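Local coordinates for hyaluronidase (Thermobaculum terrenum, PDB 5DIY), which probably removes O-linked N-acetylglucosamine from proteins as a family 84 glycoside hydrolase, here with the probable proton donor replaced, at residues Leu86-Val89 and Glu94-Glu97; Asn132-Ser135 and Glu139-Ala142; Glu298-Ala303 and Ser362-Lys367; Thr356-Leu361 and Glu378-Thr383. One frame throughout, in Å; residues are numbered along the deposited sequence.

Contact 1: residues Leu86-Val89 and Glu94-Glu97; sequences LSLV and EELE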
# COMPACT_ATOMS: atom_id res chain seq x y z
N LEU C 86 -19.08 7.92 -12.39
CA LEU C 86 -18.56 8.14 -13.74
C LEU C 86 -19.66 8.49 -14.73
O LEU C 86 -19.41 9.23 -15.68
CB LEU C 86 -17.79 6.91 -14.26
CG LEU C 86 -16.57 6.46 -13.47
CD1 LEU C 86 -16.08 5.11 -13.99
CD2 LEU C 86 -15.46 7.50 -13.54
N SER C 87 -20.86 7.96 -14.52
CA SER C 87 -22.00 8.18 -15.44
C SER C 87 -23.35 8.53 -14.78
O SER C 87 -24.33 8.68 -15.49
CB SER C 87 -22.17 6.94 -16.32
OG SER C 87 -22.43 5.79 -15.53
N LEU C 88 -23.40 8.69 -13.46
CA LEU C 88 -24.68 8.97 -12.78
C LEU C 88 -25.24 10.33 -13.17
O LEU C 88 -24.52 11.32 -13.17
CB LEU C 88 -24.51 8.92 -11.25
CG LEU C 88 -25.68 9.36 -10.35
CD1 LEU C 88 -26.90 8.50 -10.60
CD2 LEU C 88 -25.28 9.30 -8.89
N VAL C 89 -26.53 10.35 -13.50
CA VAL C 89 -27.30 11.58 -13.59
C VAL C 89 -27.93 11.79 -12.20
O VAL C 89 -28.92 11.14 -11.86
CB VAL C 89 -28.38 11.52 -14.69
CG1 VAL C 89 -28.98 12.91 -14.93
CG2 VAL C 89 -27.80 10.96 -15.99
N GLU C 94 -35.08 8.14 -12.33
CA GLU C 94 -34.83 6.79 -12.87
C GLU C 94 -33.49 6.20 -12.42
O GLU C 94 -33.40 4.99 -12.17
CB GLU C 94 -34.91 6.82 -14.41
CG GLU C 94 -34.92 5.45 -15.07
CD GLU C 94 -35.09 5.50 -16.59
OE1 GLU C 94 -35.50 6.55 -17.13
OE2 GLU C 94 -34.81 4.47 -17.24
N GLU C 95 -32.46 7.03 -12.30
CA GLU C 95 -31.14 6.59 -11.82
C GLU C 95 -31.19 6.09 -10.37
O GLU C 95 -30.60 5.04 -10.06
CB GLU C 95 -30.10 7.70 -11.94
CG GLU C 95 -29.72 8.04 -13.37
CD GLU C 95 -28.67 7.11 -13.96
OE1 GLU C 95 -28.97 5.92 -14.19
OE2 GLU C 95 -27.54 7.58 -14.19
N LEU C 96 -31.87 6.83 -9.49
CA LEU C 96 -32.12 6.39 -8.11
C LEU C 96 -32.74 4.99 -8.07
O LEU C 96 -32.28 4.13 -7.33
CB LEU C 96 -33.04 7.37 -7.38
CG LEU C 96 -33.63 6.95 -6.02
CD1 LEU C 96 -32.52 6.66 -5.02
CD2 LEU C 96 -34.56 8.02 -5.48
N GLU C 97 -33.79 4.79 -8.87
CA GLU C 97 -34.48 3.50 -8.92
C GLU C 97 -33.53 2.38 -9.37
O GLU C 97 -33.59 1.28 -8.83
CB GLU C 97 -35.69 3.54 -9.88
CG GLU C 97 -36.79 4.55 -9.55
CD GLU C 97 -37.38 4.39 -8.16
OE1 GLU C 97 -37.49 3.25 -7.67
OE2 GLU C 97 -37.74 5.43 -7.56
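Glu95 reaches back from its helix and takes the backbone N-H of Val89 on its carboxylate, OE2 lying 3.0 Å from Val89 N. The bond is nearly straight, 168° at the hydrogen, and it uses the anti lone pair of OE2, the one turned away from OE1. Two apolar side chains close in on the glutamate. Leu88 runs past it in the opposite direction, so that Leu88 CD1 rests 3.6 Å from Glu95 CB, while Val89 crosses it at about a right angle and brings Val89 CG2 to 3.8 Å from Glu95 OE2. With CG anti to the carbonyl carbon (chi1 -69°), Glu95 CG passes beside Val89 O, and the bend at chi2 then turns the carboxylate onto the Val89 amide. In the TIM barrel this is the loop between strand 77-82 and helix 93-108, held by the first turn of that helix. Arg53 NH2 forms a salt bridge with Glu95 OE2, and its NH1 bonds Ser87 OG, which Trp52 NE1 also meets. Replacing Glu95 by an alanine would probably leave both the Val89 N-H and the Arg53 guanidinium without their carboxylate partner. Further out, Phe144 of helix 137-153 packs on Leu88.

Contact 2: residues Asn132-Ser135 and Glu139-Ala142; sequences NSYS and EAQA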
# COMPACT_ATOMS: atom_id res chain seq x y z
N ASN C 132 -28.43 22.13 -14.58
CA ASN C 132 -29.70 22.87 -14.41
C ASN C 132 -30.31 22.70 -13.02
O ASN C 132 -31.01 23.60 -12.54
CB ASN C 132 -30.72 22.44 -15.47
CG ASN C 132 -30.25 22.73 -16.90
OD1 ASN C 132 -29.34 23.53 -17.12
ND2 ASN C 132 -30.87 22.07 -17.86
N SER C 133 -30.06 21.55 -12.38
CA SER C 133 -30.61 21.24 -11.06
C SER C 133 -29.74 21.65 -9.87
O SER C 133 -30.27 21.88 -8.78
CB SER C 133 -30.90 19.74 -10.96
OG SER C 133 -31.69 19.31 -12.06
N TYR C 134 -28.41 21.74 -10.06
CA TYR C 134 -27.47 21.99 -8.95
C TYR C 134 -26.37 22.99 -9.33
O TYR C 134 -25.92 23.02 -10.47
CB TYR C 134 -26.80 20.68 -8.50
CG TYR C 134 -27.74 19.52 -8.29
CD1 TYR C 134 -28.60 19.46 -7.19
CD2 TYR C 134 -27.78 18.46 -9.21
CE1 TYR C 134 -29.46 18.40 -7.01
CE2 TYR C 134 -28.64 17.39 -9.03
CZ TYR C 134 -29.48 17.36 -7.93
OH TYR C 134 -30.33 16.30 -7.77
N SER C 135 -25.94 23.78 -8.35
CA SER C 135 -24.83 24.73 -8.53
C SER C 135 -23.45 24.07 -8.62
O SER C 135 -22.55 24.63 -9.24
CB SER C 135 -24.81 25.76 -7.38
OG SER C 135 -25.94 26.60 -7.43
N GLU C 139 -23.52 19.62 -4.03
CA GLU C 139 -24.98 19.78 -3.89
C GLU C 139 -25.71 18.61 -4.54
O GLU C 139 -26.67 18.08 -3.98
CB GLU C 139 -25.47 21.10 -4.52
CG GLU C 139 -25.46 22.29 -3.56
CD GLU C 139 -25.87 23.61 -4.22
OE1 GLU C 139 -25.54 24.67 -3.65
OE2 GLU C 139 -26.51 23.59 -5.30
N ALA C 140 -25.25 18.23 -5.73
CA ALA C 140 -25.85 17.11 -6.46
C ALA C 140 -25.72 15.83 -5.65
O ALA C 140 -26.71 15.14 -5.41
CB ALA C 140 -25.17 16.94 -7.82
N GLN C 141 -24.49 15.55 -5.20
CA GLN C 141 -24.19 14.36 -4.39
C GLN C 141 -24.98 14.33 -3.08
O GLN C 141 -25.54 13.29 -2.72
CB GLN C 141 -22.69 14.30 -4.08
CG GLN C 141 -21.85 13.95 -5.30
CD GLN C 141 -20.36 14.02 -5.05
OE1 GLN C 141 -19.91 14.52 -4.02
NE2 GLN C 141 -19.59 13.49 -5.99
N ALA C 142 -25.01 15.46 -2.37
CA ALA C 142 -25.74 15.55 -1.10
C ALA C 142 -27.23 15.25 -1.29
O ALA C 142 -27.81 14.49 -0.51
CB ALA C 142 -25.55 16.92 -0.47
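Glu139 OE2 takes the backbone N-H of Ser135, 3.1 Å from Ser135 N, with an angle of 157° at the hydrogen. The donor comes from above the carboxylate plane, 41° out of it, and Ser135 CB lies against the same oxygen at 3.5 Å. Beyond CG the glutamate chain is extended, which carries the carboxylate from the helix to the peptide. Next to this bond the Tyr134 ring lies flat over Ala140: the alanine CA is 3.5 Å from the ring centroid and only 8° off its normal, a CH-pi contact over the face, and Ala140 CB comes to 3.3 Å from Tyr134 CD2. Tyr134 and Ser135 begin the short connection between helix 128-133 and helix 137-153, in the stretch that follows strand 113-117 of the barrel, and the ring lies against the first turn of the next helix. Ser133 CB sits over the opposite face, offset toward the rim, and leaves the ring sandwiched. With an alanine at Tyr134, Ala140 would probably lose the cover of the ring, and Asp143 would lose the hydroxyl that bonds its OD2. Ser91 and Tyr90, from the loop before helix 93-108, pack against Tyr134 and Ala140 respectively.

Contact 3: residues Glu298-Ala303 and Ser362-Lys367; sequences EDNLSA and STQDSK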
# COMPACT_ATOMS: atom_id res chain seq x y z
N GLU C 298 8.31 -18.21 14.80
CA GLU C 298 9.49 -17.68 15.52
C GLU C 298 10.81 -17.80 14.78
O GLU C 298 11.61 -16.87 14.78
CB GLU C 298 9.67 -18.45 16.84
CG GLU C 298 8.77 -18.00 17.97
CD GLU C 298 8.81 -18.97 19.13
OE1 GLU C 298 9.91 -19.49 19.44
OE2 GLU C 298 7.75 -19.20 19.74
N ASP C 299 11.04 -18.97 14.17
CA ASP C 299 12.31 -19.28 13.52
C ASP C 299 12.59 -18.45 12.26
O ASP C 299 13.72 -18.46 11.76
CB ASP C 299 12.39 -20.77 13.17
CG ASP C 299 12.53 -21.67 14.39
OD1 ASP C 299 12.88 -21.18 15.49
OD2 ASP C 299 12.29 -22.89 14.25
N ASN C 300 11.57 -17.78 11.73
CA ASN C 300 11.75 -16.86 10.60
C ASN C 300 11.86 -15.40 11.01
O ASN C 300 11.97 -14.54 10.15
CB ASN C 300 10.59 -17.02 9.62
CG ASN C 300 10.50 -18.41 9.05
OD1 ASN C 300 9.54 -19.13 9.29
ND2 ASN C 300 11.52 -18.81 8.30
N LEU C 301 11.88 -15.11 12.31
CA LEU C 301 11.83 -13.74 12.80
C LEU C 301 13.05 -12.90 12.41
O LEU C 301 12.89 -11.84 11.80
CB LEU C 301 11.63 -13.72 14.32
CG LEU C 301 11.48 -12.36 15.02
CD1 LEU C 301 10.44 -11.49 14.33
CD2 LEU C 301 11.14 -12.56 16.49
N SER C 302 14.25 -13.37 12.73
CA SER C 302 15.48 -12.59 12.44
C SER C 302 15.71 -12.46 10.94
O SER C 302 16.17 -11.42 10.47
CB SER C 302 16.71 -13.17 13.16
OG SER C 302 17.03 -14.47 12.69
N ALA C 303 15.38 -13.51 10.18
CA ALA C 303 15.41 -13.44 8.72
C ALA C 303 14.39 -12.44 8.14
O ALA C 303 14.68 -11.73 7.17
CB ALA C 303 15.17 -14.81 8.12
N SER C 362 13.47 -18.73 1.71
CA SER C 362 13.26 -19.60 0.53
C SER C 362 12.84 -21.03 0.90
O SER C 362 12.19 -21.71 0.10
CB SER C 362 14.54 -19.68 -0.32
OG SER C 362 15.53 -20.50 0.29
N THR C 363 13.25 -21.48 2.08
CA THR C 363 12.89 -22.81 2.61
C THR C 363 11.41 -22.95 3.01
O THR C 363 10.88 -24.06 3.04
CB THR C 363 13.82 -23.15 3.81
OG1 THR C 363 15.19 -23.14 3.36
CG2 THR C 363 13.53 -24.51 4.38
N GLN C 364 10.73 -21.83 3.29
CA GLN C 364 9.34 -21.84 3.75
C GLN C 364 8.36 -21.93 2.57
O GLN C 364 8.51 -21.21 1.58
CB GLN C 364 9.05 -20.59 4.59
CG GLN C 364 9.97 -20.39 5.79
CD GLN C 364 9.89 -21.53 6.79
OE1 GLN C 364 8.86 -21.72 7.44
NE2 GLN C 364 10.97 -22.28 6.93
N ASP C 365 7.34 -22.79 2.70
CA ASP C 365 6.45 -23.19 1.59
C ASP C 365 5.07 -22.53 1.55
O ASP C 365 4.36 -22.67 0.56
CB ASP C 365 6.24 -24.69 1.63
CG ASP C 365 7.52 -25.45 1.44
OD1 ASP C 365 8.03 -25.40 0.30
OD2 ASP C 365 8.02 -26.07 2.40
N SER C 366 4.71 -21.84 2.63
CA SER C 366 3.38 -21.27 2.81
C SER C 366 2.99 -20.26 1.73
O SER C 366 3.82 -19.81 0.94
CB SER C 366 3.30 -20.58 4.18
OG SER C 366 4.17 -19.47 4.22
N LYS C 367 1.71 -19.92 1.71
CA LYS C 367 1.17 -18.96 0.75
C LYS C 367 1.83 -17.57 0.83
O LYS C 367 2.03 -16.93 -0.20
CB LYS C 367 -0.34 -18.83 0.92
CG LYS C 367 -0.96 -17.94 -0.13
CD LYS C 367 -2.47 -17.99 -0.09
CE LYS C 367 -3.02 -17.30 -1.31
NZ LYS C 367 -4.37 -16.77 -1.04
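Asn300 and Gln364 face each other across two backbones that stay well apart, their CA atoms 8.8 Å from one another. Residues 298-300 form a 3-10 turn, with Leu301 N bonded to Glu298 O at 3.0 Å, and the chain then runs straight into helix 301-308. On the other side, the chain leaves helix 340-362 and turns extended at Gln364 (psi 136°) before Ser366 takes the N-cap position of helix 367-371. The gap is bridged by two side chains alone, which come from opposite directions. Gln364 bends at chi2 (-61°), folding its amide back toward the asparagine, and the two amide planes stand 59° apart. The aliphatic part of the glutamine takes part too, for its CG lies 3.9 Å from Asn300 CG. This is a small, partly buried contact between the helix-entry turn of 298-303 and an interhelical loop of the all-helical region that follows the barrel, and the two sides bury just 82 Å² together. Arg360, from the last turns of helix 340-362, packs its side chain on Asp299, Asn300 and Ala303, broadening the join. At the far end of the loop Lys367 forms a salt bridge with Glu22 of helix 20-32, in the barrel, and touches Pro262 and Glu263.

Contact 4: residues Thr356-Leu361 and Glu378-Thr383; sequences TTYSRL and EYKLWT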
# COMPACT_ATOMS: atom_id res chain seq x y z
N THR C 356 22.04 -15.80 4.09
CA THR C 356 21.39 -16.54 5.18
C THR C 356 19.89 -16.24 5.24
O THR C 356 19.07 -17.14 5.38
CB THR C 356 22.03 -16.16 6.53
OG1 THR C 356 23.40 -16.57 6.54
CG2 THR C 356 21.31 -16.82 7.72
N THR C 357 19.56 -14.95 5.14
CA THR C 357 18.18 -14.48 5.14
C THR C 357 17.39 -15.06 3.98
O THR C 357 16.30 -15.59 4.19
CB THR C 357 18.13 -12.94 5.08
OG1 THR C 357 18.72 -12.42 6.28
CG2 THR C 357 16.70 -12.43 4.96
N TYR C 358 17.93 -14.95 2.77
CA TYR C 358 17.25 -15.50 1.60
C TYR C 358 17.05 -17.00 1.76
O TYR C 358 15.94 -17.50 1.59
CB TYR C 358 18.02 -15.23 0.31
CG TYR C 358 17.47 -16.03 -0.85
CD1 TYR C 358 16.36 -15.57 -1.56
CD2 TYR C 358 18.02 -17.27 -1.21
CE1 TYR C 358 15.82 -16.30 -2.61
CE2 TYR C 358 17.49 -18.01 -2.26
CZ TYR C 358 16.39 -17.52 -2.95
OH TYR C 358 15.87 -18.23 -3.99
N SER C 359 18.13 -17.72 2.07
CA SER C 359 18.09 -19.18 2.19
C SER C 359 17.03 -19.66 3.18
O SER C 359 16.28 -20.58 2.89
CB SER C 359 19.47 -19.73 2.56
OG SER C 359 20.37 -19.62 1.46
N ARG C 360 16.98 -19.00 4.34
CA ARG C 360 15.97 -19.27 5.38
C ARG C 360 14.54 -19.11 4.85
O ARG C 360 13.73 -20.04 4.95
CB ARG C 360 16.21 -18.32 6.56
CG ARG C 360 15.14 -18.30 7.65
CD ARG C 360 15.05 -19.59 8.43
NE ARG C 360 16.26 -19.85 9.23
CZ ARG C 360 16.36 -20.75 10.21
NH1 ARG C 360 15.32 -21.51 10.56
NH2 ARG C 360 17.51 -20.90 10.84
N LEU C 361 14.25 -17.95 4.28
CA LEU C 361 12.89 -17.63 3.82
C LEU C 361 12.50 -18.45 2.58
O LEU C 361 11.33 -18.82 2.44
CB LEU C 361 12.73 -16.13 3.55
CG LEU C 361 13.05 -15.18 4.71
CD1 LEU C 361 13.00 -13.73 4.24
CD2 LEU C 361 12.14 -15.39 5.92
N GLU C 378 14.55 -11.20 -6.65
CA GLU C 378 15.35 -10.01 -6.92
C GLU C 378 16.27 -9.62 -5.75
O GLU C 378 17.35 -9.10 -5.98
CB GLU C 378 14.47 -8.85 -7.40
CG GLU C 378 14.22 -8.95 -8.90
CD GLU C 378 13.07 -8.11 -9.42
OE1 GLU C 378 12.68 -7.10 -8.78
OE2 GLU C 378 12.56 -8.44 -10.50
N TYR C 379 15.85 -9.92 -4.51
CA TYR C 379 16.73 -9.77 -3.34
C TYR C 379 18.00 -10.62 -3.47
O TYR C 379 19.11 -10.11 -3.26
CB TYR C 379 15.96 -10.17 -2.08
CG TYR C 379 16.67 -9.94 -0.76
CD1 TYR C 379 16.74 -8.66 -0.20
CD2 TYR C 379 17.20 -11.00 -0.02
CE1 TYR C 379 17.34 -8.45 1.03
CE2 TYR C 379 17.81 -10.80 1.21
CZ TYR C 379 17.88 -9.52 1.73
OH TYR C 379 18.48 -9.30 2.94
N LYS C 380 17.85 -11.90 -3.82
CA LYS C 380 19.01 -12.76 -4.07
C LYS C 380 19.89 -12.23 -5.19
O LYS C 380 21.11 -12.22 -5.06
CB LYS C 380 18.60 -14.22 -4.37
CG LYS C 380 19.76 -15.07 -4.90
CD LYS C 380 19.67 -16.54 -4.55
CE LYS C 380 20.95 -17.26 -4.96
NZ LYS C 380 21.20 -17.16 -6.43
N LEU C 381 19.28 -11.80 -6.30
CA LEU C 381 20.05 -11.21 -7.40
C LEU C 381 20.92 -10.03 -6.93
O LEU C 381 22.11 -10.00 -7.22
CB LEU C 381 19.12 -10.79 -8.56
CG LEU C 381 18.90 -11.76 -9.74
CD1 LEU C 381 19.07 -13.24 -9.39
CD2 LEU C 381 17.55 -11.52 -10.39
N TRP C 382 20.33 -9.08 -6.20
CA TRP C 382 21.11 -7.94 -5.69
C TRP C 382 22.26 -8.41 -4.80
O TRP C 382 23.35 -7.84 -4.84
CB TRP C 382 20.23 -6.94 -4.91
CG TRP C 382 19.35 -6.04 -5.75
CD1 TRP C 382 17.99 -5.93 -5.66
CD2 TRP C 382 19.76 -5.11 -6.75
NE1 TRP C 382 17.53 -5.01 -6.57
CE2 TRP C 382 18.60 -4.48 -7.25
CE3 TRP C 382 21.00 -4.75 -7.29
CZ2 TRP C 382 18.64 -3.51 -8.26
CZ3 TRP C 382 21.04 -3.79 -8.30
CH2 TRP C 382 19.87 -3.18 -8.77
N THR C 383 22.02 -9.47 -4.02
CA THR C 383 23.03 -10.11 -3.18
C THR C 383 24.16 -10.74 -4.01
O THR C 383 25.34 -10.57 -3.66
CB THR C 383 22.40 -11.18 -2.27
OG1 THR C 383 21.22 -10.63 -1.64
CG2 THR C 383 23.38 -11.65 -1.20
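Tyr358 and Lys380 both set CG anti to the backbone N (chi1 169° in Tyr358), and these torsions send the ring and the aliphatic chain into the space between the two helices, where they meet. The lysine then lies over one face of the tyrosine. Lys380 CD is 3.8 Å from the centroid of the Tyr358 ring and 24° off its normal, a CH-pi contact displaced toward the rim, where the nearest ring atom, Tyr358 CE2, is 3.5 Å from CD. Lys380 CB covers the CD1 and CE1 side of the ring, 3.8 Å from Tyr358 CD1. A bend at chi4 turns the ammonium away from the ring, and NZ finds its charge partner in Asp384, one turn further along its own helix. Tyr379 contributes differently: its edge comes up to Tyr358 CB, 4.3 Å from Tyr379 CD2, while the Tyr379 and Thr357 side chains cross at about a right angle, with Tyr379 OH 4.1 Å from Thr357 CG2. The main-chain carbonyl oxygen of Tyr379 takes two donors from opposite faces of its plane, the Thr383 amide and the Thr383 OG1 hydroxyl, the latter at 2.7 Å. The helix segments run nearly antiparallel, their axes 10.2 Å apart at closest and their directions 153° from each other. They belong to helices 340-362 and 373-398 of the helical region after the barrel. Helix 301-308 covers the adjoining side, with Phe307 edge-to-face on Tyr379 and Met304 against Leu361.

Contacts 1 and 2 sit in the loops and helices of the barrel, their centres 13 Å apart, and both have a helix glutamate taking a backbone N-H from the chain just before it. Contacts 3 and 4 lie about 50 Å or more from them, centre to centre, on the other side of the chain's centre, in the helical region. These two touch directly: Ala303 O meets Thr357 CG2 at 3.1 Å, and both draw on helix 340-362 or the loop leaving it. All four are partly buried. Contact 4 is helix packing through aromatic and aliphatic groups, whereas contact 3, the smallest, is a meeting of two amide side chains.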